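Local structure of peptidyl tryptophan dihydroxylase (Pseudomonas putida, 7CTQ) at residues V46-L51 / L83-L88; G170-A175 / R188-R193; V176-D181 / G326-R331. The protein is an FAD-dependent monooxygenase that dihydroxylates a tryptophan within a polypeptide, a step essential for making the tryptophylquinone cofactor of quinohemoprotein amine dehydrogenase. One frame throughout, in Å; residues are numbered along the deposited sequence.

From the N terminus, contact 1 comes first: the end of strand 43-46 and the start of helix 48-56 meet the entry to strand 87-90, closing a loop of 31 residues. Contact 2 follows in series, where residues 170-175 and 188-193 close the open end of the hairpin formed by strands 173-179 and 182-188. Contact 3 crosses it: residues 176-181 lie inside that hairpin, but their partner, 326-331, comes much later, off the end of helix 299-327. All three reach one mixed sheet. Leu88 of contact 1 packs on Ser174 and Leu189 of contact 2, while contacts 2 and 3 share strand 173-179.

Contact 1 of 3, residues V46-L51 / L83-L88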
loop_
_atom_site.group_PDB
_atom_site.type_symbol
_atom_site.label_atom_id
_atom_site.label_comp_id
_atom_site.label_asym_id
_atom_site.label_seq_id
_atom_site.Cartn_x
_atom_site.Cartn_y
_atom_site.Cartn_z
ATOM N N VAL A 46 4.722 7.369 -10.387
ATOM C CA VAL A 46 4.783 5.913 -10.371
ATOM C C VAL A 46 6.136 5.469 -10.906
ATOM O O VAL A 46 6.717 6.103 -11.793
ATOM C CB VAL A 46 3.631 5.267 -11.178
ATOM C CG1 VAL A 46 2.300 5.448 -10.446
ATOM C CG2 VAL A 46 3.562 5.842 -12.597
ATOM N N SER A 47 6.641 4.372 -10.346
ATOM C CA SER A 47 7.917 3.806 -10.753
ATOM C C SER A 47 7.713 2.801 -11.887
ATOM O O SER A 47 6.590 2.509 -12.309
ATOM C CB SER A 47 8.622 3.157 -9.558
ATOM O OG SER A 47 7.924 2.014 -9.079
ATOM N N GLN A 48 8.833 2.279 -12.397
ATOM C CA GLN A 48 8.781 1.234 -13.416
ATOM C C GLN A 48 8.152 -0.038 -12.861
ATOM O O GLN A 48 7.404 -0.728 -13.564
ATOM C CB GLN A 48 10.191 0.950 -13.948
ATOM C CG GLN A 48 11.203 0.463 -12.895
ATOM C CD GLN A 48 11.720 1.576 -11.987
ATOM O OE1 GLN A 48 11.597 2.763 -12.303
ATOM N NE2 GLN A 48 12.300 1.194 -10.852
ATOM N N ARG A 49 8.436 -0.348 -11.592
ATOM C CA ARG A 49 7.912 -1.559 -10.969
ATOM C C ARG A 49 6.387 -1.536 -10.917
ATOM O O ARG A 49 5.729 -2.518 -11.281
ATOM C CB ARG A 49 8.496 -1.707 -9.560
ATOM C CG ARG A 49 8.761 -3.147 -9.125
ATOM C CD ARG A 49 8.804 -3.263 -7.608
ATOM N NE ARG A 49 9.313 -2.044 -6.982
ATOM C CZ ARG A 49 9.409 -1.857 -5.667
ATOM N NH1 ARG A 49 9.031 -2.816 -4.826
ATOM N NH2 ARG A 49 9.887 -0.712 -5.192
ATOM N N VAL A 50 5.812 -0.411 -10.474
ATOM C CA VAL A 50 4.373 -0.329 -10.230
ATOM C C VAL A 50 3.584 -0.707 -11.475
ATOM O O VAL A 50 2.556 -1.396 -11.398
ATOM C CB VAL A 50 4.001 1.083 -9.740
ATOM C CG1 VAL A 50 2.504 1.209 -9.558
ATOM C CG2 VAL A 50 4.724 1.405 -8.429
ATOM N N LEU A 51 4.055 -0.284 -12.648
ATOM C CA LEU A 51 3.213 -0.373 -13.837
ATOM C C LEU A 51 3.121 -1.809 -14.348
ATOM O O LEU A 51 2.044 -2.265 -14.744
ATOM C CB LEU A 51 3.746 0.590 -14.911
ATOM C CG LEU A 51 3.552 2.094 -14.693
ATOM C CD1 LEU A 51 4.479 2.934 -15.722
ATOM C CD2 LEU A 51 2.065 2.528 -14.516
ATOM N N LEU A 83 16.800 12.926 -12.599
ATOM C CA LEU A 83 16.374 11.560 -12.878
ATOM C C LEU A 83 15.331 11.545 -14.004
ATOM O O LEU A 83 14.800 12.583 -14.409
ATOM C CB LEU A 83 15.817 10.925 -11.595
ATOM C CG LEU A 83 14.947 9.658 -11.561
ATOM C CD1 LEU A 83 15.184 8.875 -10.276
ATOM C CD2 LEU A 83 13.458 9.969 -11.732
ATOM N N ASN A 84 15.051 10.353 -14.526
ATOM C CA ASN A 84 13.933 10.158 -15.449
ATOM C C ASN A 84 13.550 8.675 -15.440
ATOM O O ASN A 84 13.880 7.946 -14.497
ATOM C CB ASN A 84 14.291 10.683 -16.850
ATOM C CG ASN A 84 15.196 9.741 -17.608
ATOM O OD1 ASN A 84 14.733 8.970 -18.450
ATOM N ND2 ASN A 84 16.492 9.791 -17.312
ATOM N N GLN A 85 12.849 8.239 -16.489
ATOM C CA GLN A 85 12.248 6.912 -16.637
ATOM C C GLN A 85 11.212 6.609 -15.562
ATOM O O GLN A 85 10.754 5.465 -15.453
ATOM C CB GLN A 85 13.293 5.785 -16.677
ATOM C CG GLN A 85 13.000 4.715 -17.748
ATOM C CD GLN A 85 12.154 3.547 -17.243
ATOM O OE1 GLN A 85 12.147 3.233 -16.051
ATOM N NE2 GLN A 85 11.427 2.905 -18.155
ATOM N N GLU A 86 10.821 7.591 -14.765
ATOM C CA GLU A 86 9.623 7.447 -13.962
ATOM C C GLU A 86 8.508 8.254 -14.610
ATOM O O GLU A 86 8.754 9.234 -15.319
ATOM C CB GLU A 86 9.861 7.868 -12.510
ATOM C CG GLU A 86 10.647 6.811 -11.733
ATOM C CD GLU A 86 10.595 7.005 -10.233
ATOM O OE1 GLU A 86 9.999 8.005 -9.777
ATOM O OE2 GLU A 86 11.145 6.148 -9.506
ATOM N N PHE A 87 7.286 7.799 -14.398
ATOM C CA PHE A 87 6.126 8.252 -15.145
ATOM C C PHE A 87 5.225 9.076 -14.233
ATOM O O PHE A 87 5.519 9.295 -13.052
ATOM C CB PHE A 87 5.372 7.052 -15.736
ATOM C CG PHE A 87 6.206 6.194 -16.659
ATOM C CD1 PHE A 87 5.941 6.154 -18.020
ATOM C CD2 PHE A 87 7.249 5.422 -16.164
ATOM C CE1 PHE A 87 6.707 5.371 -18.866
ATOM C CE2 PHE A 87 8.018 4.642 -17.004
ATOM C CZ PHE A 87 7.746 4.615 -18.356
ATOM N N LEU A 88 4.122 9.550 -14.803
ATOM C CA LEU A 88 3.070 10.208 -14.051
ATOM C C LEU A 88 1.780 9.459 -14.310
ATOM O O LEU A 88 1.524 9.023 -15.434
ATOM C CB LEU A 88 2.905 11.688 -14.443
ATOM C CG LEU A 88 4.141 12.501 -14.839
ATOM C CD1 LEU A 88 3.737 13.927 -15.191
ATOM C CD2 LEU A 88 5.213 12.495 -13.753
#
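Val46 and Phe87 form an antiparallel hydrogen-bonded pair, and the firmer of their two backbone bonds runs from Phe87 N to Val46 O at 3.2 Å. The return bond, Val46 N to Phe87 O, is weak at 3.4 Å, though almost straight. The pairing stops there, because Ser47 sits at the N-cap position and the chain turns into helix 48-56.

Beyond the pair the polar groups meet more loosely. The carboxylate of Glu86 swings beside Ser47, with OE2 3.9 Å from Ser47 CB, while OE1 forms a salt bridge with Arg72 of strand 67-76. Gln48 and Gln85 cross at about a right angle: Gln85 OE1 rests on Gln48 CB at 3.7 Å, and their amide planes are turned 40° apart.

The packing centres on Phe87. With CG anti to its carbonyl carbon (chi1 -59°), the ring stands beside helix 48-56, and Leu51 reaches over one face. Leu51 CD1 lies 3.9 Å from the ring centroid, a CH-pi contact over the face but displaced toward the CG-CD2 side of the ring. Nearer the backbone, Val46 CG2 touches Phe87 CB at 3.8 Å. Pro69 and Arg64 also touch the phenylalanine, and Leu88 packs on strand 67-76.

The Val46 side chain comes within about 4 Å of the FAD at nearest atoms, so the short strand pairing holds a residue close to the cofactor. Chemically the contact is mixed: Val46, Leu51 and Phe87 form a buried apolar patch, whereas the polar side chains of Gln48 and Gln85 lie at the exposed margin. Gln85 O is buried by the contact and has no partner in the model, probably at some energetic cost.

Contact 2 of 3, residues G170-A175 / R188-R193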
loop_
_atom_site.group_PDB
_atom_site.type_symbol
_atom_site.label_atom_id
_atom_site.label_comp_id
_atom_site.label_asym_id
_atom_site.label_seq_id
_atom_site.Cartn_x
_atom_site.Cartn_y
_atom_site.Cartn_z
ATOM N N GLY A 170 1.668 20.939 -23.624
ATOM C CA GLY A 170 2.899 20.622 -24.326
ATOM C C GLY A 170 4.191 21.088 -23.677
ATOM O O GLY A 170 4.912 21.910 -24.254
ATOM N N ALA A 171 4.499 20.559 -22.488
ATOM C CA ALA A 171 5.760 20.805 -21.791
ATOM C C ALA A 171 5.821 19.974 -20.515
ATOM O O ALA A 171 5.944 20.538 -19.420
ATOM C CB ALA A 171 5.931 22.288 -21.449
ATOM N N PRO A 172 5.760 18.647 -20.610
ATOM C CA PRO A 172 5.571 17.830 -19.405
ATOM C C PRO A 172 6.821 17.771 -18.538
ATOM O O PRO A 172 7.952 17.782 -19.030
ATOM C CB PRO A 172 5.224 16.446 -19.968
ATOM C CG PRO A 172 5.886 16.409 -21.302
ATOM C CD PRO A 172 5.924 17.825 -21.825
ATOM N N ALA A 173 6.598 17.697 -17.225
ATOM C CA ALA A 173 7.685 17.613 -16.255
ATOM C C ALA A 173 7.105 17.319 -14.874
ATOM O O ALA A 173 5.891 17.379 -14.653
ATOM C CB ALA A 173 8.519 18.898 -16.227
ATOM N N SER A 174 7.999 17.001 -13.945
ATOM C CA SER A 174 7.641 16.835 -12.543
ATOM C C SER A 174 8.864 17.183 -11.707
ATOM O O SER A 174 9.976 17.311 -12.229
ATOM C CB SER A 174 7.138 15.418 -12.259
ATOM O OG SER A 174 8.177 14.462 -12.397
ATOM N N ALA A 175 8.653 17.361 -10.401
ATOM C CA ALA A 175 9.778 17.677 -9.528
ATOM C C ALA A 175 9.450 17.345 -8.079
ATOM O O ALA A 175 8.280 17.269 -7.681
ATOM C CB ALA A 175 10.195 19.146 -9.642
ATOM N N ARG A 188 3.365 18.655 -14.121
ATOM C CA ARG A 188 2.681 19.369 -15.190
ATOM C C ARG A 188 2.447 18.387 -16.327
ATOM O O ARG A 188 3.407 17.878 -16.912
ATOM C CB ARG A 188 3.508 20.568 -15.656
ATOM C CG ARG A 188 2.849 21.421 -16.707
ATOM C CD ARG A 188 3.875 22.323 -17.342
ATOM N NE ARG A 188 3.246 23.289 -18.233
ATOM C CZ ARG A 188 3.918 24.190 -18.939
ATOM N NH1 ARG A 188 5.243 24.239 -18.849
ATOM N NH2 ARG A 188 3.267 25.039 -19.729
ATOM N N LEU A 189 1.182 18.096 -16.615
ATOM C CA LEU A 189 0.864 17.120 -17.641
ATOM C C LEU A 189 1.017 17.742 -19.028
ATOM O O LEU A 189 1.166 18.959 -19.186
ATOM C CB LEU A 189 -0.550 16.579 -17.449
ATOM C CG LEU A 189 -0.806 15.767 -16.179
ATOM C CD1 LEU A 189 -2.299 15.615 -15.956
ATOM C CD2 LEU A 189 -0.148 14.414 -16.293
ATOM N N GLU A 190 0.982 16.879 -20.047
ATOM C CA GLU A 190 1.159 17.349 -21.417
ATOM C C GLU A 190 0.008 18.248 -21.844
ATOM O O GLU A 190 0.224 19.251 -22.531
ATOM C CB GLU A 190 1.294 16.162 -22.368
ATOM C CG GLU A 190 1.567 16.558 -23.804
ATOM C CD GLU A 190 2.731 15.795 -24.394
ATOM O OE1 GLU A 190 3.759 16.432 -24.704
ATOM O OE2 GLU A 190 2.620 14.560 -24.534
ATOM N N ASP A 191 -1.216 17.916 -21.430
ATOM C CA ASP A 191 -2.392 18.736 -21.692
ATOM C C ASP A 191 -2.458 19.985 -20.809
ATOM O O ASP A 191 -3.492 20.662 -20.795
ATOM C CB ASP A 191 -3.672 17.897 -21.529
ATOM C CG ASP A 191 -4.002 17.587 -20.070
ATOM O OD1 ASP A 191 -3.103 17.684 -19.210
ATOM O OD2 ASP A 191 -5.169 17.236 -19.781
ATOM N N GLY A 192 -1.394 20.296 -20.064
ATOM C CA GLY A 192 -1.310 21.529 -19.315
ATOM C C GLY A 192 -1.864 21.493 -17.905
ATOM O O GLY A 192 -1.738 22.495 -17.189
ATOM N N ARG A 193 -2.486 20.392 -17.485
ATOM C CA ARG A 193 -2.940 20.279 -16.102
ATOM C C ARG A 193 -1.748 20.300 -15.154
ATOM O O ARG A 193 -0.717 19.676 -15.412
ATOM C CB ARG A 193 -3.757 19.001 -15.902
ATOM C CG ARG A 193 -5.203 19.117 -16.383
ATOM C CD ARG A 193 -6.013 17.864 -16.071
ATOM N NE ARG A 193 -5.464 16.676 -16.716
ATOM C CZ ARG A 193 -6.116 15.521 -16.828
ATOM N NH1 ARG A 193 -7.343 15.400 -16.340
ATOM N NH2 ARG A 193 -5.540 14.489 -17.429
#
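Ala173 and Arg188 pair at the open end of a beta hairpin made by strands 173-179 and 182-188; a type I turn, Leu189 to Gly192, then sends the chain into strand 193-201, giving an antiparallel meander. The backbone bonds are Arg188 N to Ala173 O at 2.9 Å and Ala173 N to Arg188 O at 3.2 Å. Further out, Gly170 N points at Glu190 O, but the modelled separation is too short to be trusted in detail. Overlapping the end of the beta turn, Asp191 OD1 accepts from Arg193 N, an Asx turn.

Among charged groups, Arg188 dominates. Its chain runs extended from CG to NE, and with CG trans to N (chi1 -177°) it reaches past Ala171, carrying NH2 to a salt bridge with Asp230 and a hydrogen bond to Ala168 O. With a leucine in its place, Asp230 would probably lose its charged mate and Ala168 O its donor. Asp191 OD2 meets Arg193 NE through charge alone, well out of the guanidinium plane.

In van der Waals and C-H contacts, Ala171 CB sits over one guanidinium face, 3.3 Å from Arg188 NH1, and the Pro172 ring lies alongside Glu190. Arg188 O also takes a CA-H...O contact from Pro172 CA at 3.3 Å.

Contact 3 of 3, residues V176-D181 / G326-R331; sequences VESLAD and GQEQGR
Ser178 and Glu328 stand 7.8 Å apart at CA, too far for strand pairing, and Ala180 and Arg331 are 6.8 Å apart at CA, so side chains span the gap between strand 173-179 and the loop leaving helix 299-327.

Ser178 OG is the meeting point. It donates to Glu328 OE2 at 2.8 Å, arriving from above the carboxylate plane, and accepts two N-H groups from Arg331: NH2 at 3.1 Å and NE at 3.2 Å. Both come side-on, with the hydroxyl near the guanidinium plane. Arg331 NH2 adds a weak bond to Ser178 O, which lies at the guanidinium edge. The peptide between Leu179 and Ala180 covers one face of the group, Ala180 N lying over its centre. A bend at chi2 (-70°) turns the arginine chain so that NE and NH2 meet Ser178 OG.

Glu328 has further partners. Its OE1 accepts Gly330 N through the anti lone pair, and OE2 also takes the backbone N of Asn77. Trp337 of helix 335-341 packs against Ser178, Glu328 and Arg331.

One serine hydroxyl, shared by a glutamate and an arginine, thus bridges strand 173-179 of the large mixed sheet, probably the sheet part of a flavoprotein monooxygenase fold, to the loop that leaves helix 299-327.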
loop_
_atom_site.group_PDB
_atom_site.type_symbol
_atom_site.label_atom_id
_atom_site.label_comp_id
_atom_site.label_asym_id
_atom_site.label_seq_id
_atom_site.Cartn_x
_atom_site.Cartn_y
_atom_site.Cartn_z
ATOM N N VAL A 176 10.519 17.153 -7.301
ATOM C CA VAL A 176 10.478 16.972 -5.851
ATOM C C VAL A 176 11.535 17.881 -5.245
ATOM O O VAL A 176 12.673 17.913 -5.724
ATOM C CB VAL A 176 10.748 15.514 -5.429
ATOM C CG1 VAL A 176 10.211 15.251 -4.010
ATOM C CG2 VAL A 176 10.161 14.542 -6.426
ATOM N N GLU A 177 11.165 18.625 -4.201
ATOM C CA GLU A 177 12.151 19.419 -3.480
ATOM C C GLU A 177 11.906 19.303 -1.983
ATOM O O GLU A 177 10.762 19.345 -1.513
ATOM C CB GLU A 177 12.159 20.902 -3.903
ATOM C CG GLU A 177 10.878 21.668 -3.632
ATOM C CD GLU A 177 10.990 23.172 -3.928
ATOM O OE1 GLU A 177 12.093 23.758 -3.823
ATOM O OE2 GLU A 177 9.950 23.771 -4.266
ATOM N N SER A 178 13.001 19.129 -1.254
ATOM C CA SER A 178 12.998 19.192 0.195
ATOM C C SER A 178 12.892 20.647 0.642
ATOM O O SER A 178 13.658 21.507 0.189
ATOM C CB SER A 178 14.273 18.538 0.733
ATOM O OG SER A 178 14.724 19.142 1.929
ATOM N N LEU A 179 11.933 20.923 1.512
ATOM C CA LEU A 179 11.793 22.218 2.157
ATOM C C LEU A 179 12.263 22.130 3.607
ATOM O O LEU A 179 12.585 21.055 4.125
ATOM C CB LEU A 179 10.348 22.702 2.070
ATOM C CG LEU A 179 9.675 22.442 0.723
ATOM C CD1 LEU A 179 8.179 22.567 0.867
ATOM C CD2 LEU A 179 10.199 23.415 -0.348
ATOM N N ALA A 180 12.288 23.288 4.272
ATOM C CA ALA A 180 12.787 23.346 5.641
ATOM C C ALA A 180 11.893 22.577 6.609
ATOM O O ALA A 180 12.395 21.989 7.572
ATOM C CB ALA A 180 12.922 24.805 6.084
ATOM N N ASP A 181 10.581 22.568 6.373
ATOM C CA ASP A 181 9.597 21.998 7.289
ATOM C C ASP A 181 8.636 21.075 6.545
ATOM O O ASP A 181 7.482 20.894 6.950
ATOM C CB ASP A 181 8.835 23.103 8.027
ATOM C CG ASP A 181 8.036 24.009 7.077
ATOM O OD1 ASP A 181 8.398 24.086 5.883
ATOM O OD2 ASP A 181 7.054 24.641 7.517
ATOM N N GLY A 326 15.645 10.014 5.918
ATOM C CA GLY A 326 16.981 10.075 6.478
ATOM C C GLY A 326 18.050 10.462 5.477
ATOM O O GLY A 326 19.126 10.922 5.881
ATOM N N GLN A 327 17.796 10.260 4.182
ATOM C CA GLN A 327 18.762 10.704 3.177
ATOM C C GLN A 327 18.932 12.221 3.170
ATOM O O GLN A 327 19.982 12.715 2.739
ATOM C CB GLN A 327 18.348 10.206 1.792
ATOM C CG GLN A 327 18.708 8.744 1.567
ATOM C CD GLN A 327 18.504 8.283 0.139
ATOM O OE1 GLN A 327 17.378 8.018 -0.290
ATOM N NE2 GLN A 327 19.602 8.169 -0.606
ATOM N N GLU A 328 17.940 12.969 3.646
ATOM C CA GLU A 328 18.045 14.424 3.760
ATOM C C GLU A 328 18.820 14.749 5.033
ATOM O O GLU A 328 18.269 14.726 6.137
ATOM C CB GLU A 328 16.659 15.060 3.754
ATOM C CG GLU A 328 16.654 16.537 4.059
ATOM C CD GLU A 328 17.519 17.343 3.100
ATOM O OE1 GLU A 328 18.662 17.685 3.461
ATOM O OE2 GLU A 328 17.047 17.625 1.981
ATOM N N GLN A 329 20.110 15.054 4.877
ATOM C CA GLN A 329 21.016 15.251 5.999
ATOM C C GLN A 329 21.295 16.715 6.304
ATOM O O GLN A 329 22.025 17.002 7.258
ATOM C CB GLN A 329 22.335 14.524 5.735
ATOM C CG GLN A 329 22.148 13.138 5.138
ATOM C CD GLN A 329 23.459 12.410 4.941
ATOM O OE1 GLN A 329 24.172 12.127 5.904
ATOM N NE2 GLN A 329 23.785 12.094 3.688
ATOM N N GLY A 330 20.740 17.645 5.527
ATOM C CA GLY A 330 20.957 19.053 5.783
ATOM C C GLY A 330 19.774 19.754 6.420
ATOM O O GLY A 330 19.415 20.860 6.010
ATOM N N ARG A 331 19.154 19.131 7.430
ATOM C CA ARG A 331 17.951 19.683 8.049
ATOM C C ARG A 331 17.935 19.443 9.548
ATOM O O ARG A 331 16.865 19.289 10.142
ATOM C CB ARG A 331 16.680 19.071 7.454
ATOM C CG ARG A 331 16.442 19.367 5.991
ATOM C CD ARG A 331 16.072 20.812 5.730
ATOM N NE ARG A 331 15.654 20.978 4.341
ATOM C CZ ARG A 331 15.884 22.069 3.619
ATOM N NH1 ARG A 331 16.534 23.093 4.154
ATOM N NH2 ARG A 331 15.469 22.134 2.361
#